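Hypothetical protein, GDSL-like Lipase/Acylhydrolase family protein (Bacteroides uniformis, PDB 4M8K) probably hydrolyses ester or acyl bonds as a member of the GDSL-like lipase/acylhydrolase family, although its natural substrate is not established. Local coordinates at residues R100-R105 with C151-S156; V87-Y92 with W138-L143; S181-C186 with N193-D198. All blocks are in the same frame, centred on the assembly; numbering follows the deposited sequence.

All three contacts belong to one GDSL-like hydrolase domain, built on a five-stranded parallel sheet. Contacts 1 and 2 are neighbours, with centres 10 Å apart and interleaved segments: Ser101 OG of contact 1 lies 2.9 Å from His89 ND1 of contact 2, and Ile103 CD1 reaches His89 CE1 at 3.4 Å. Helix 146-160 links contact 1 to contact 3, whose centre is 17 Å away, through Cys151 SG, 3.6 Å from Ile185 CD1. Contacts 2 and 3 do not touch, their nearest atoms being about 5 Å apart. Contact 3 lies at the edge strand 192-195 of the sheet, whereas contacts 1 and 2 both involve the long loop after strand 75-81.

Contact 1 (R100-R105 with C151-S156); sequences RSFITR and CYLLAS
Tyr152 O is gripped twice by Ser156, and the tyrosine that carries it forms one wall of the contact with Ile103. Ser156 N makes the regular helical bond, while Ser156 OG lies 2.8 Å from Tyr152 O. The two donors approach from opposite faces of the carbonyl plane, the hydroxyl tilted 32° from it. That hydroxyl also sits 3.5 Å above the plane of the Tyr152 ring, over its centre, so Ser156 OG touches both the backbone and the ring of the same residue.

With CG anti to the backbone N (chi1 167°), Tyr152 presents one ring edge to Ile103. Ile103 CG2 approaches near the ring plane, 3.8 Å from Tyr152 CD1, and the two side chains cross at about a right angle. The same Ile103 CG2 lies 3.9 Å from Leu153 CB, so this one methyl touches both helix residues. This follows from the first torsion of Ile103 (chi1 60°), which turns CG2 to the side of its own backbone N and leaves CG1 between N and the carbonyl carbon. Leu153 CD1 also meets Phe102 CB at 4.2 Å.

Polar bonds hold the loop in shape behind these apolar groups. Thr104 OG1 donates to Ser101 O over 2.7 Å, in the carbonyl plane and on a lone pair, and Thr104 N shares that acceptor. Arg105 NH1 reaches back to Arg100 O at 3.0 Å, and its NH2 bonds Asn80 O and Gly27 O.

The contact thus joins the loop between strands 75-81 and 114-118 to helix 146-160. Phe102 and Leu153 both rest on Leu26 of strand 22-27, while Leu154 and Ala155 pack against Tyr189 of helix 176-189.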
ATOM      1  N   ARG A 100      -3.495   4.985  13.125  1.00 23.63           N
ATOM      2  CA  ARG A 100      -2.892   5.122  11.799  1.00 19.25           C
ATOM      3  C   ARG A 100      -2.807   3.875  10.954  1.00 19.16           C
ATOM      4  O   ARG A 100      -2.212   3.921   9.868  1.00 21.70           O
ATOM      5  CB  ARG A 100      -1.452   5.638  11.910  1.00 16.98           C
ATOM      6  CG  ARG A 100      -0.501   4.638  12.602  1.00 19.15           C
ATOM      7  CD  ARG A 100       0.816   5.335  13.051  1.00 20.81           C
ATOM      8  NE  ARG A 100       0.553   6.179  14.195  1.00 21.51           N
ATOM      9  CZ  ARG A 100       1.446   7.005  14.728  1.00 30.00           C
ATOM     10  NH1 ARG A 100       2.665   7.158  14.194  1.00 22.63           N
ATOM     11  NH2 ARG A 100       1.105   7.704  15.767  1.00 32.99           N
ATOM     12  N   SER A 101      -3.407   2.787  11.393  1.00 19.19           N
ATOM     13  CA  SER A 101      -3.244   1.540  10.691  1.00 17.79           C
ATOM     14  C   SER A 101      -4.030   1.561   9.406  1.00 16.86           C
ATOM     15  O   SER A 101      -4.966   2.359   9.292  1.00 17.63           O
ATOM     16  CB  SER A 101      -3.672   0.394  11.601  1.00 16.18           C
ATOM     17  OG  SER A 101      -4.992   0.579  12.025  1.00 18.16           O
ATOM     18  N   PHE A 102      -3.680   0.690   8.445  1.00 15.84           N
ATOM     19  CA  PHE A 102      -4.328   0.749   7.119  1.00 17.75           C
ATOM     20  C   PHE A 102      -5.829   0.625   7.341  1.00 17.31           C
ATOM     21  O   PHE A 102      -6.604   1.266   6.691  1.00 18.20           O
ATOM     22  CB  PHE A 102      -3.883  -0.361   6.180  1.00 18.41           C
ATOM     23  CG  PHE A 102      -2.570  -0.106   5.473  1.00 18.92           C
ATOM     24  CD1 PHE A 102      -1.524   0.519   6.087  1.00 18.13           C
ATOM     25  CD2 PHE A 102      -2.406  -0.538   4.179  1.00 21.59           C
ATOM     26  CE1 PHE A 102      -0.349   0.778   5.401  1.00 20.87           C
ATOM     27  CE2 PHE A 102      -1.224  -0.351   3.509  1.00 17.89           C
ATOM     28  CZ  PHE A 102      -0.194   0.318   4.116  1.00 17.63           C
ATOM     29  N   ILE A 103      -6.212  -0.236   8.267  1.00 17.38           N
ATOM     30  CA  ILE A 103      -7.627  -0.596   8.442  1.00 21.78           C
ATOM     31  C   ILE A 103      -8.467   0.538   9.009  1.00 21.74           C
ATOM     32  O   ILE A 103      -9.704   0.506   8.922  1.00 23.22           O
ATOM     33  CB  ILE A 103      -7.791  -1.901   9.240  1.00 23.37           C
ATOM     34  CG1 ILE A 103      -7.176  -1.801  10.640  1.00 22.09           C
ATOM     35  CG2 ILE A 103      -7.201  -3.077   8.459  1.00 23.64           C
ATOM     36  CD1 ILE A 103      -7.282  -3.128  11.375  1.00 21.39           C
ATOM     37  N   THR A 104      -7.817   1.579   9.482  1.00 20.23           N
ATOM     38  CA  THR A 104      -8.512   2.760   9.956  1.00 19.81           C
ATOM     39  C   THR A 104      -8.625   3.841   8.894  1.00 20.54           C
ATOM     40  O   THR A 104      -9.305   4.819   9.119  1.00 22.99           O
ATOM     41  CB  THR A 104      -7.802   3.365  11.182  1.00 18.17           C
ATOM     42  OG1 THR A 104      -6.557   3.953  10.775  1.00 21.89           O
ATOM     43  CG2 THR A 104      -7.535   2.287  12.228  1.00 23.97           C
ATOM     44  N   ARG A 105      -7.966   3.662   7.744  1.00 19.84           N
ATOM     45  CA  ARG A 105      -7.926   4.693   6.701  1.00 18.04           C
ATOM     46  C   ARG A 105      -8.703   4.378   5.449  1.00 19.17           C
ATOM     47  O   ARG A 105      -8.697   5.131   4.503  1.00 19.24           O
ATOM     48  CB  ARG A 105      -6.471   4.939   6.379  1.00 18.72           C
ATOM     49  CG  ARG A 105      -5.803   5.756   7.494  1.00 18.72           C
ATOM     50  CD  ARG A 105      -4.322   5.464   7.666  1.00 21.43           C
ATOM     51  NE  ARG A 105      -3.632   5.532   6.397  1.00 26.64           N
ATOM     52  CZ  ARG A 105      -2.576   4.824   6.050  1.00 22.87           C
ATOM     53  NH1 ARG A 105      -1.994   3.981   6.881  1.00 21.66           N
ATOM     54  NH2 ARG A 105      -2.107   4.971   4.846  1.00 26.91           N
ATOM     55  N   CYS A 151      -7.081  -9.707   6.436  1.00 22.92           N
ATOM     56  CA  CYS A 151      -8.396 -10.185   5.998  1.00 21.16           C
ATOM     57  C   CYS A 151      -9.438  -9.056   6.106  1.00 21.59           C
ATOM     58  O   CYS A 151     -10.268  -8.863   5.212  1.00 21.58           O
ATOM     59  CB  CYS A 151      -8.843 -11.376   6.856  1.00 22.40           C
ATOM     60  SG  CYS A 151      -7.859 -12.915   6.748  1.00 27.29           S
ATOM     61  N   TYR A 152      -9.461  -8.352   7.249  1.00 25.87           N
ATOM     62  CA  TYR A 152     -10.500  -7.347   7.468  1.00 21.26           C
ATOM     63  C   TYR A 152     -10.328  -6.257   6.400  1.00 22.10           C
ATOM     64  O   TYR A 152     -11.304  -5.700   5.876  1.00 22.31           O
ATOM     65  CB  TYR A 152     -10.476  -6.838   8.918  1.00 25.75           C
ATOM     66  CG  TYR A 152     -11.293  -5.572   9.219  1.00 26.54           C
ATOM     67  CD1 TYR A 152     -10.773  -4.294   8.987  1.00 26.25           C
ATOM     68  CD2 TYR A 152     -12.553  -5.650   9.756  1.00 25.62           C
ATOM     69  CE1 TYR A 152     -11.503  -3.133   9.280  1.00 23.50           C
ATOM     70  CE2 TYR A 152     -13.274  -4.503  10.079  1.00 24.42           C
ATOM     71  CZ  TYR A 152     -12.755  -3.262   9.846  1.00 26.00           C
ATOM     72  OH  TYR A 152     -13.493  -2.156  10.127  1.00 29.88           O
ATOM     73  N   LEU A 153      -9.086  -5.987   6.055  1.00 22.50           N
ATOM     74  CA  LEU A 153      -8.747  -4.943   5.080  1.00 23.76           C
ATOM     75  C   LEU A 153      -9.359  -5.248   3.742  1.00 20.99           C
ATOM     76  O   LEU A 153     -10.124  -4.439   3.183  1.00 19.13           O
ATOM     77  CB  LEU A 153      -7.213  -4.805   4.961  1.00 17.67           C
ATOM     78  CG  LEU A 153      -6.712  -3.714   3.995  1.00 20.13           C
ATOM     79  CD1 LEU A 153      -7.190  -2.333   4.413  1.00 20.18           C
ATOM     80  CD2 LEU A 153      -5.196  -3.720   3.907  1.00 20.69           C
ATOM     81  N   LEU A 154      -9.025  -6.401   3.187  1.00 20.12           N
ATOM     82  CA  LEU A 154      -9.572  -6.731   1.867  1.00 23.12           C
ATOM     83  C   LEU A 154     -11.094  -6.880   1.925  1.00 20.80           C
ATOM     84  O   LEU A 154     -11.791  -6.459   1.011  1.00 24.91           O
ATOM     85  CB  LEU A 154      -8.930  -7.969   1.285  1.00 20.66           C
ATOM     86  CG  LEU A 154      -7.393  -7.936   1.170  1.00 22.86           C
ATOM     87  CD1 LEU A 154      -6.901  -9.098   0.322  1.00 23.69           C
ATOM     88  CD2 LEU A 154      -6.909  -6.647   0.551  1.00 25.37           C
ATOM     89  N   ALA A 155     -11.593  -7.467   2.991  1.00 20.55           N
ATOM     90  CA  ALA A 155     -13.040  -7.722   3.105  1.00 20.16           C
ATOM     91  C   ALA A 155     -13.761  -6.413   3.082  1.00 20.02           C
ATOM     92  O   ALA A 155     -14.717  -6.248   2.364  1.00 20.81           O
ATOM     93  CB  ALA A 155     -13.353  -8.485   4.380  1.00 20.78           C
ATOM     94  N   SER A 156     -13.264  -5.460   3.862  1.00 21.23           N
ATOM     95  CA  SER A 156     -13.861  -4.114   3.972  1.00 22.56           C
ATOM     96  C   SER A 156     -13.686  -3.254   2.734  1.00 24.41           C
ATOM     97  O   SER A 156     -14.648  -2.576   2.357  1.00 19.85           O
ATOM     98  CB  SER A 156     -13.287  -3.333   5.167  1.00 23.68           C
ATOM     99  OG  SER A 156     -13.512  -4.047   6.361  1.00 25.65           O
TER

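Contact 2 (V87-Y92 with W138-L143); sequences VCHTGY and WTKADL
His89 and Leu143 form the tight, buried side of this contact, joined through the backbone and packed side by side. His89 N donates to Leu143 O over 3.1 Å in a nearly straight bond (171° at the hydrogen). Cys88 CB lies 3.4 Å from the same Leu143 O, so two successive loop residues meet this oxygen. The imidazole of His89, its CG set beside the backbone N (chi1 -62°), brings CD2 to 3.6 Å from Leu143 CB. Its ND1 is hydrogen-bonded to Ser101 OG, which helps fix the rotation of the ring.

The solvent-facing side belongs to Lys140, an exposed residue whose aliphatic chain nevertheless comes close to the ring. Bent at the second and fourth torsions, it brings Lys140 CE to 3.3 Å from His89 CD2. The amine turns away from the ring to Ser98 OG, leaving Lys140 NZ 5.0 Å from His89 NE2. With an alanine in place of His89, Ser101 OG would probably lose its ring partner and the methylenes of Lys140 the surface they lie along.

An ST motif, in which Asp142 N donates to Thr139 OG1 over 2.9 Å, orders the second loop just ahead of the 3-10 turn that includes Asp142 and Leu143. Within the GDSL-like fold, the contact thus joins the loop that follows strand 75-81 to the one that precedes helix 146-160.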
ATOM      1  N   VAL A  87      -0.517  -2.533   8.660  1.00 16.94           N
ATOM      2  CA  VAL A  87      -1.839  -3.010   8.339  1.00 17.48           C
ATOM      3  C   VAL A  87      -2.669  -3.247   9.597  1.00 16.61           C
ATOM      4  O   VAL A  87      -3.831  -2.841   9.664  1.00 19.21           O
ATOM      5  CB  VAL A  87      -1.741  -4.322   7.569  1.00 17.60           C
ATOM      6  CG1 VAL A  87      -3.102  -4.984   7.431  1.00 19.32           C
ATOM      7  CG2 VAL A  87      -1.115  -4.056   6.208  1.00 18.39           C
ATOM      8  N   CYS A  88      -2.094  -3.954  10.576  1.00 19.46           N
ATOM      9  CA  CYS A  88      -2.768  -4.268  11.811  1.00 16.50           C
ATOM     10  C   CYS A  88      -2.564  -3.125  12.839  1.00 21.12           C
ATOM     11  O   CYS A  88      -1.741  -2.194  12.603  1.00 20.94           O
ATOM     12  CB  CYS A  88      -2.316  -5.638  12.390  1.00 19.06           C
ATOM     13  SG  CYS A  88      -0.675  -5.648  13.123  1.00 22.23           S
ATOM     14  N   HIS A  89      -3.255  -3.221  13.983  1.00 20.37           N
ATOM     15  CA  HIS A  89      -3.160  -2.163  15.017  1.00 20.81           C
ATOM     16  C   HIS A  89      -1.916  -2.228  15.882  1.00 21.34           C
ATOM     17  O   HIS A  89      -1.708  -1.348  16.693  1.00 22.41           O
ATOM     18  CB  HIS A  89      -4.360  -2.196  15.930  1.00 22.30           C
ATOM     19  CG  HIS A  89      -5.665  -1.945  15.250  1.00 20.95           C
ATOM     20  ND1 HIS A  89      -5.866  -0.914  14.370  1.00 20.00           N
ATOM     21  CD2 HIS A  89      -6.860  -2.570  15.381  1.00 23.21           C
ATOM     22  CE1 HIS A  89      -7.122  -0.905  13.982  1.00 22.95           C
ATOM     23  NE2 HIS A  89      -7.755  -1.885  14.597  1.00 22.55           N
ATOM     24  N   THR A  90      -1.086  -3.261  15.749  1.00 23.69           N
ATOM     25  CA  THR A  90       0.156  -3.324  16.511  1.00 22.42           C
ATOM     26  C   THR A  90       1.285  -2.622  15.787  1.00 21.77           C
ATOM     27  O   THR A  90       1.711  -3.052  14.721  1.00 21.81           O
ATOM     28  CB  THR A  90       0.628  -4.780  16.751  1.00 25.69           C
ATOM     29  OG1 THR A  90      -0.408  -5.553  17.375  1.00 24.10           O
ATOM     30  CG2 THR A  90       1.909  -4.804  17.607  1.00 24.32           C
ATOM     31  N   GLY A  91       1.811  -1.565  16.371  1.00 22.29           N
ATOM     32  CA  GLY A  91       3.000  -0.934  15.790  1.00 20.83           C
ATOM     33  C   GLY A  91       4.359  -1.336  16.350  1.00 25.90           C
ATOM     34  O   GLY A  91       4.506  -2.350  17.028  1.00 25.92           O
ATOM     35  N   TYR A  92       5.347  -0.484  16.111  1.00 23.18           N
ATOM     36  CA  TYR A  92       6.689  -0.678  16.612  1.00 25.60           C
ATOM     37  C   TYR A  92       6.735  -0.598  18.127  1.00 30.42           C
ATOM     38  O   TYR A  92       6.110   0.297  18.714  1.00 26.67           O
ATOM     39  CB  TYR A  92       7.647   0.379  16.005  1.00 26.59           C
ATOM     40  CG  TYR A  92       7.910   0.116  14.543  1.00 28.00           C
ATOM     41  CD1 TYR A  92       8.893  -0.792  14.148  1.00 24.76           C
ATOM     42  CD2 TYR A  92       7.126   0.697  13.551  1.00 26.85           C
ATOM     43  CE1 TYR A  92       9.107  -1.107  12.802  1.00 23.55           C
ATOM     44  CE2 TYR A  92       7.339   0.386  12.220  1.00 26.27           C
ATOM     45  CZ  TYR A  92       8.346  -0.490  11.843  1.00 23.78           C
ATOM     46  OH  TYR A  92       8.559  -0.777  10.504  1.00 22.12           O
ATOM     47  N   TRP A 138     -14.546 -10.132  13.309  1.00 28.69           N
ATOM     48  CA  TRP A 138     -13.372  -9.425  13.822  1.00 26.50           C
ATOM     49  C   TRP A 138     -13.710  -8.516  14.991  1.00 26.19           C
ATOM     50  O   TRP A 138     -14.534  -7.573  14.868  1.00 24.92           O
ATOM     51  CB  TRP A 138     -12.752  -8.589  12.739  1.00 27.67           C
ATOM     52  CG  TRP A 138     -12.425  -9.328  11.459  1.00 22.09           C
ATOM     53  CD1 TRP A 138     -11.333 -10.074  11.215  1.00 23.79           C
ATOM     54  CD2 TRP A 138     -13.207  -9.365  10.269  1.00 24.13           C
ATOM     55  NE1 TRP A 138     -11.360 -10.574   9.952  1.00 20.42           N
ATOM     56  CE2 TRP A 138     -12.483 -10.126   9.327  1.00 22.16           C
ATOM     57  CE3 TRP A 138     -14.427  -8.802   9.893  1.00 22.67           C
ATOM     58  CZ2 TRP A 138     -12.960 -10.390   8.052  1.00 24.98           C
ATOM     59  CZ3 TRP A 138     -14.903  -9.052   8.612  1.00 25.73           C
ATOM     60  CH2 TRP A 138     -14.172  -9.853   7.711  1.00 24.36           C
ATOM     61  N   THR A 139     -13.043  -8.754  16.111  1.00 24.55           N
ATOM     62  CA  THR A 139     -13.025  -7.771  17.223  1.00 19.25           C
ATOM     63  C   THR A 139     -11.869  -6.811  17.091  1.00 20.89           C
ATOM     64  O   THR A 139     -10.882  -7.083  16.399  1.00 21.24           O
ATOM     65  CB  THR A 139     -12.937  -8.480  18.571  1.00 20.26           C
ATOM     66  OG1 THR A 139     -11.622  -9.041  18.762  1.00 18.21           O
ATOM     67  CG2 THR A 139     -14.007  -9.616  18.684  1.00 20.57           C
ATOM     68  N   LYS A 140     -11.963  -5.687  17.770  1.00 16.62           N
ATOM     69  CA  LYS A 140     -10.796  -4.781  17.861  1.00 18.19           C
ATOM     70  C   LYS A 140      -9.543  -5.551  18.347  1.00 20.45           C
ATOM     71  O   LYS A 140      -8.452  -5.405  17.787  1.00 22.12           O
ATOM     72  CB  LYS A 140     -11.106  -3.629  18.782  1.00 16.41           C
ATOM     73  CG  LYS A 140      -9.922  -2.689  19.118  1.00 17.61           C
ATOM     74  CD  LYS A 140      -9.423  -1.961  17.912  1.00 19.53           C
ATOM     75  CE  LYS A 140      -8.083  -1.288  18.182  1.00 24.09           C
ATOM     76  NZ  LYS A 140      -8.056  -0.337  19.333  1.00 23.71           N
ATOM     77  N   ALA A 141      -9.741  -6.382  19.366  1.00 17.63           N
ATOM     78  CA  ALA A 141      -8.629  -7.176  19.933  1.00 18.60           C
ATOM     79  C   ALA A 141      -7.961  -8.050  18.862  1.00 21.67           C
ATOM     80  O   ALA A 141      -6.703  -8.057  18.745  1.00 22.41           O
ATOM     81  CB  ALA A 141      -9.095  -8.005  21.118  1.00 23.29           C
ATOM     82  N   ASP A 142      -8.796  -8.745  18.067  1.00 23.25           N
ATOM     83  CA  ASP A 142      -8.324  -9.641  17.024  1.00 24.02           C
ATOM     84  C   ASP A 142      -7.426  -8.845  16.044  1.00 22.11           C
ATOM     85  O   ASP A 142      -6.459  -9.369  15.493  1.00 20.84           O
ATOM     86  CB  ASP A 142      -9.445 -10.163  16.183  1.00 21.91           C
ATOM     87  CG  ASP A 142     -10.333 -11.147  16.890  1.00 25.37           C
ATOM     88  OD1 ASP A 142      -9.847 -11.804  17.813  1.00 23.83           O
ATOM     89  OD2 ASP A 142     -11.508 -11.263  16.466  1.00 20.58           O
ATOM     90  N   LEU A 143      -7.763  -7.592  15.831  1.00 21.68           N
ATOM     91  CA  LEU A 143      -7.184  -6.824  14.738  1.00 21.83           C
ATOM     92  C   LEU A 143      -5.796  -6.246  15.051  1.00 19.48           C
ATOM     93  O   LEU A 143      -5.218  -5.597  14.189  1.00 19.01           O
ATOM     94  CB  LEU A 143      -8.154  -5.740  14.279  1.00 22.23           C
ATOM     95  CG  LEU A 143      -9.429  -6.226  13.607  1.00 22.46           C
ATOM     96  CD1 LEU A 143     -10.404  -5.082  13.406  1.00 23.51           C
ATOM     97  CD2 LEU A 143      -9.107  -6.868  12.285  1.00 24.58           C
TER

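Contact 3 (S181-C186 with N193-D198); sequences SMDEIC and NIRLHD
Asn193 and Cys186 bring together the helix and second strand of a beta-alpha-beta crossover, in which strand 165-170 leads through helix 176-189 to strand 192-195 at the edge of the parallel sheet. Helix 181-186 and strand 193-195 run nearly antiparallel, at 152°, with axes 9.3 Å apart at closest approach.

From CB outward, the Asn193 side chain has two partners on the helix before its amide branches. CB lies 3.8 Å from Cys186 SG and 3.7 Å from Asp183 OD1; CG keeps to the same pair, 4.0 Å from Cys186 SG and 3.7 Å from Asp183 OD1. Because CG stands anti to the backbone N (chi1 -177°), the amide extends out from the strand to the helix. At its tip the two branches part ways. ND2 donates to Asp183 OD1 over 2.8 Å, 169° at the hydrogen, with the acceptor almost in the amide plane. At the other branch, Asn193 OD1 is hydrogen-bonded to Thr170 OG1 and Asn168 ND2, which belong to the adjoining strand 165-170. Bonds at both ends of the amide therefore define its orientation and tie the helix to two neighbouring strands.

Two residues further along the strand, Arg195 bends at its third torsion to return to the same carboxylate. Arg195 NH1 forms a salt bridge with Asp183 OD1 at 3.1 Å, the two side chains crossing at about a right angle. Asp183 OD1 thus serves both strand residues, offering its anti lone pair, the one away from OD2, to Asn193 ND2.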
ATOM      1  N   SER A 181       1.105 -15.001   4.175  1.00 27.82           N
ATOM      2  CA  SER A 181      -0.238 -14.633   4.646  1.00 23.78           C
ATOM      3  C   SER A 181      -0.937 -13.703   3.642  1.00 22.22           C
ATOM      4  O   SER A 181      -2.099 -13.916   3.304  1.00 22.14           O
ATOM      5  CB  SER A 181      -0.192 -13.982   6.029  1.00 21.97           C
ATOM      6  OG  SER A 181       0.321 -14.875   7.029  1.00 23.57           O
HETATM    7  N   MSE A 182      -0.248 -12.677   3.145  1.00 21.52           N
HETATM    8  CA  MSE A 182      -0.889 -11.757   2.160  1.00 20.24           C
HETATM    9  C   MSE A 182      -1.269 -12.522   0.895  1.00 25.68           C
HETATM   10  O   MSE A 182      -2.334 -12.298   0.325  1.00 24.60           O
HETATM   11  CB  MSE A 182       0.009 -10.569   1.839  1.00 22.00           C
HETATM   12  CG  MSE A 182      -0.186  -9.559   2.925  1.00 19.49           C
HETATM   13 SE   MSE A 182       0.613  -7.802   2.572  0.75 23.19          SE
HETATM   14  CE  MSE A 182       2.471  -8.352   2.273  1.00 23.00           C
ATOM     15  N   ASP A 183      -0.460 -13.490   0.477  1.00 26.43           N
ATOM     16  CA  ASP A 183      -0.765 -14.173  -0.775  1.00 25.68           C
ATOM     17  C   ASP A 183      -1.984 -15.057  -0.599  1.00 28.48           C
ATOM     18  O   ASP A 183      -2.859 -15.086  -1.445  1.00 25.81           O
ATOM     19  CB  ASP A 183       0.424 -14.982  -1.266  1.00 28.27           C
ATOM     20  CG  ASP A 183       0.315 -15.307  -2.741  1.00 34.42           C
ATOM     21  OD1 ASP A 183       0.136 -14.427  -3.566  1.00 30.17           O
ATOM     22  OD2 ASP A 183       0.381 -16.449  -3.101  1.00 31.94           O
ATOM     23  N   GLU A 184      -2.023 -15.773   0.510  1.00 24.61           N
ATOM     24  CA  GLU A 184      -3.165 -16.634   0.842  1.00 26.67           C
ATOM     25  C   GLU A 184      -4.481 -15.838   1.001  1.00 24.36           C
ATOM     26  O   GLU A 184      -5.551 -16.229   0.522  1.00 22.88           O
ATOM     27  CB  GLU A 184      -2.882 -17.394   2.135  1.00 25.18           C
ATOM     28  CG  GLU A 184      -4.098 -18.123   2.711  1.00 31.07           C
ATOM     29  CD  GLU A 184      -4.667 -19.190   1.780  1.00 32.89           C
ATOM     30  OE1 GLU A 184      -4.107 -19.461   0.694  1.00 36.48           O
ATOM     31  OE2 GLU A 184      -5.689 -19.799   2.134  1.00 37.44           O
ATOM     32  N   ILE A 185      -4.402 -14.730   1.721  1.00 19.03           N
ATOM     33  CA  ILE A 185      -5.572 -13.894   1.947  1.00 19.42           C
ATOM     34  C   ILE A 185      -6.022 -13.186   0.662  1.00 21.70           C
ATOM     35  O   ILE A 185      -7.250 -13.144   0.407  1.00 23.35           O
ATOM     36  CB  ILE A 185      -5.330 -12.875   3.125  1.00 21.31           C
ATOM     37  CG1 ILE A 185      -5.084 -13.634   4.423  1.00 25.45           C
ATOM     38  CG2 ILE A 185      -6.524 -11.964   3.307  1.00 20.29           C
ATOM     39  CD1 ILE A 185      -4.510 -12.806   5.541  1.00 26.17           C
ATOM     40  N   CYS A 186      -5.092 -12.653  -0.155  1.00 23.48           N
ATOM     41  CA  CYS A 186      -5.437 -12.176  -1.484  1.00 22.48           C
ATOM     42  C   CYS A 186      -6.164 -13.239  -2.297  1.00 23.76           C
ATOM     43  O   CYS A 186      -7.195 -12.962  -2.921  1.00 25.80           O
ATOM     44  CB  CYS A 186      -4.214 -11.769  -2.256  1.00 21.14           C
ATOM     45  SG  CYS A 186      -3.527 -10.183  -1.662  1.00 23.63           S
ATOM     46  N   ASN A 193      -2.323 -10.228  -6.325  1.00 27.08           N
ATOM     47  CA  ASN A 193      -1.227  -9.900  -5.457  1.00 28.16           C
ATOM     48  C   ASN A 193       0.030  -9.729  -6.303  1.00 25.88           C
ATOM     49  O   ASN A 193       0.452 -10.664  -6.932  1.00 26.33           O
ATOM     50  CB  ASN A 193      -1.041 -11.002  -4.407  1.00 25.84           C
ATOM     51  CG  ASN A 193       0.029 -10.695  -3.414  1.00 24.32           C
ATOM     52  OD1 ASN A 193       0.357  -9.521  -3.143  1.00 23.81           O
ATOM     53  ND2 ASN A 193       0.612 -11.730  -2.863  1.00 27.67           N
ATOM     54  N   ILE A 194       0.595  -8.521  -6.321  1.00 24.32           N
ATOM     55  CA  ILE A 194       1.807  -8.216  -7.108  1.00 23.93           C
ATOM     56  C   ILE A 194       2.999  -8.491  -6.221  1.00 23.95           C
ATOM     57  O   ILE A 194       3.267  -7.779  -5.257  1.00 23.10           O
ATOM     58  CB  ILE A 194       1.772  -6.775  -7.599  1.00 28.43           C
ATOM     59  CG1 ILE A 194       0.494  -6.596  -8.422  1.00 31.55           C
ATOM     60  CG2 ILE A 194       2.999  -6.455  -8.415  1.00 31.94           C
ATOM     61  CD1 ILE A 194       0.088  -5.192  -8.748  1.00 31.12           C
ATOM     62  N   ARG A 195       3.717  -9.555  -6.523  1.00 22.08           N
ATOM     63  CA  ARG A 195       4.856  -9.945  -5.685  1.00 27.92           C
ATOM     64  C   ARG A 195       6.136  -9.311  -6.201  1.00 24.80           C
ATOM     65  O   ARG A 195       6.746  -9.780  -7.135  1.00 28.93           O
ATOM     66  CB  ARG A 195       4.938 -11.454  -5.587  1.00 31.66           C
ATOM     67  CG  ARG A 195       3.732 -11.983  -4.815  1.00 36.31           C
ATOM     68  CD  ARG A 195       3.680 -13.505  -4.649  1.00 39.79           C
ATOM     69  NE  ARG A 195       3.614 -14.186  -5.935  1.00 44.81           N
ATOM     70  CZ  ARG A 195       2.512 -14.290  -6.690  1.00 77.84           C
ATOM     71  NH1 ARG A 195       1.342 -13.766  -6.312  1.00 67.59           N
ATOM     72  NH2 ARG A 195       2.575 -14.935  -7.848  1.00 95.32           N
ATOM     73  N   LEU A 196       6.524  -8.196  -5.596  1.00 19.34           N
ATOM     74  CA  LEU A 196       7.676  -7.486  -6.090  1.00 21.31           C
ATOM     75  C   LEU A 196       8.964  -8.313  -5.939  1.00 22.75           C
ATOM     76  O   LEU A 196       9.091  -9.096  -5.007  1.00 21.14           O
ATOM     77  CB  LEU A 196       7.837  -6.195  -5.362  1.00 19.84           C
ATOM     78  CG  LEU A 196       6.656  -5.256  -5.458  1.00 22.65           C
ATOM     79  CD1 LEU A 196       6.940  -4.028  -4.586  1.00 21.20           C
ATOM     80  CD2 LEU A 196       6.422  -4.870  -6.883  1.00 24.49           C
ATOM     81  N   HIS A 197       9.896  -8.143  -6.873  1.00 21.00           N
ATOM     82  CA  HIS A 197      11.182  -8.806  -6.787  1.00 25.11           C
ATOM     83  C   HIS A 197      12.287  -7.867  -7.278  1.00 24.18           C
ATOM     84  O   HIS A 197      12.054  -7.029  -8.127  1.00 24.47           O
ATOM     85  CB  HIS A 197      11.163 -10.084  -7.624  1.00 25.88           C
ATOM     86  CG  HIS A 197      10.843  -9.833  -9.069  1.00 28.53           C
ATOM     87  ND1 HIS A 197      11.811  -9.612 -10.034  1.00 28.06           N
ATOM     88  CD2 HIS A 197       9.653  -9.786  -9.716  1.00 31.45           C
ATOM     89  CE1 HIS A 197      11.225  -9.412 -11.198  1.00 29.24           C
ATOM     90  NE2 HIS A 197       9.921  -9.503 -11.029  1.00 31.24           N
ATOM     91  N   ASP A 198      13.493  -8.042  -6.769  1.00 24.66           N
ATOM     92  CA  ASP A 198      14.653  -7.305  -7.286  1.00 28.71           C
ATOM     93  C   ASP A 198      14.419  -5.804  -7.242  1.00 27.69           C
ATOM     94  O   ASP A 198      14.618  -5.089  -8.214  1.00 26.07           O
ATOM     95  CB  ASP A 198      14.962  -7.797  -8.697  1.00 30.50           C
ATOM     96  CG  ASP A 198      15.190  -9.292  -8.715  1.00 32.56           C
ATOM     97  OD1 ASP A 198      16.115  -9.726  -8.006  1.00 34.66           O
ATOM     98  OD2 ASP A 198      14.427 -10.021  -9.381  1.00 39.74           O
TER